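Side-chain contact in sporozoite-specific SAG protein (Toxoplasma gondii, PDB 2WNK), which is a SAG2-related surface antigen of the sporozoite stage, built from two SRS domains and probably displayed on the parasite membrane: residues 167-170 and 171-174. Numbering follows the deposited sequence.
Sequences PANA and AKVL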
loop_
_atom_site.group_PDB
_atom_site.type_symbol
_atom_site.label_atom_id
_atom_site.label_comp_id
_atom_site.label_asym_id
_atom_site.label_seq_id
_atom_site.Cartn_x
_atom_site.Cartn_y
_atom_site.Cartn_z
ATOM N N PRO A 167 -5.549 10.715 15.616
ATOM C CA PRO A 167 -6.115 11.888 14.945
ATOM C C PRO A 167 -5.676 12.087 13.505
ATOM O O PRO A 167 -4.562 11.753 13.151
ATOM C CB PRO A 167 -5.544 13.058 15.749
ATOM C CG PRO A 167 -5.320 12.485 17.133
ATOM C CD PRO A 167 -4.728 11.112 16.777
ATOM N N ALA A 168 -6.562 12.671 12.689
ATOM C CA ALA A 168 -6.232 12.859 11.280
ATOM C C ALA A 168 -5.198 13.959 11.129
ATOM O O ALA A 168 -4.368 13.893 10.229
ATOM C CB ALA A 168 -7.503 13.197 10.449
ATOM N N ASN A 169 -5.242 14.961 12.002
ATOM C CA ASN A 169 -4.266 16.049 11.976
ATOM C C ASN A 169 -2.976 15.547 12.635
ATOM O O ASN A 169 -3.005 15.168 13.789
ATOM C CB ASN A 169 -4.808 17.183 12.813
ATOM C CG ASN A 169 -4.044 18.481 12.639
ATOM O OD1 ASN A 169 -2.802 18.518 12.555
ATOM N ND2 ASN A 169 -4.797 19.600 12.572
ATOM N N ALA A 170 -1.863 15.680 11.915
ATOM C CA ALA A 170 -0.564 15.217 12.418
ATOM C C ALA A 170 -0.022 15.962 13.627
ATOM O O ALA A 170 0.854 15.445 14.335
ATOM C CB ALA A 170 0.445 15.221 11.273
ATOM N N ALA A 171 -0.563 17.147 13.887
ATOM C CA ALA A 171 -0.250 17.945 15.096
ATOM C C ALA A 171 -0.936 17.406 16.348
ATOM O O ALA A 171 -0.586 17.780 17.475
ATOM C CB ALA A 171 -0.647 19.391 14.889
ATOM N N LYS A 172 -1.902 16.515 16.170
ATOM C CA LYS A 172 -2.716 16.044 17.280
ATOM C C LYS A 172 -2.410 14.566 17.584
ATOM O O LYS A 172 -1.986 13.790 16.720
ATOM C CB LYS A 172 -4.204 16.212 16.932
ATOM C CG LYS A 172 -4.616 17.666 16.667
ATOM C CD LYS A 172 -4.542 18.564 17.903
ATOM C CE LYS A 172 -5.558 19.666 17.742
ATOM N NZ LYS A 172 -5.603 20.662 18.857
ATOM N N VAL A 173 -2.621 14.196 18.843
ATOM C CA VAL A 173 -2.355 12.837 19.291
ATOM C C VAL A 173 -3.396 12.464 20.343
ATOM O O VAL A 173 -4.037 13.351 20.883
ATOM C CB VAL A 173 -0.921 12.744 19.881
ATOM C CG1 VAL A 173 -0.764 13.433 21.216
ATOM C CG2 VAL A 173 -0.525 11.276 19.976
ATOM N N LEU A 174 -3.598 11.203 20.674
ATOM C CA LEU A 174 -4.539 10.854 21.711
ATOM C C LEU A 174 -3.745 10.409 22.949
ATOM O O LEU A 174 -2.586 9.964 22.831
ATOM C CB LEU A 174 -5.365 9.667 21.217
ATOM C CG LEU A 174 -6.236 10.130 20.064
ATOM C CD1 LEU A 174 -6.550 8.831 19.341
ATOM C CD2 LEU A 174 -7.497 10.933 20.522
HETATM O O HOH W 1 -2.283 12.186 14.468
HETATM O O HOH W 2 0.688 13.407 16.216
#
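The carbonyl oxygen of K172 is tied back to the loop before it by water 2, which donates to K172 O at 2.7 Å and to A170 O at 2.8 Å. Water 1 also lies within hydrogen-bonding distance of K172 O and of P167 O, but its two protons may be shared among further acceptors. The loop itself reverses through a type I beta turn from N169 to K172, closed by K172 N to N169 O at 2.9 Å. The donor there stands 49° out of the carbonyl plane, well off a lone pair. A second bond comes from the N169 side chain: CG lies anti to the backbone N (chi1 -168°), which places OD1 beside the A171 N-H, and OD1 accepts A171 N at 2.9 Å with the donor tilted 27° from the carbonyl plane. Because OD1 belongs to the first turn residue and its donor is the third, this is an Asx turn laid over the beta turn. The P167 ring, which follows a cis peptide bond, sets CB 3.6 Å from K172 CB and CD 3.7 Å from L174 CG; ring and leucine side chain run past one another, pointing opposite ways. Beyond them K172 bends at chi2 and leads its amine away to a salt bridge with D184. The loop thus links strand 164-166 to the 172-174/182-184 hairpin of the second SRS domain, its turn held by neutral main-chain, amide and water bonds, while the charge of K172 is met by D184 on strand 182-184.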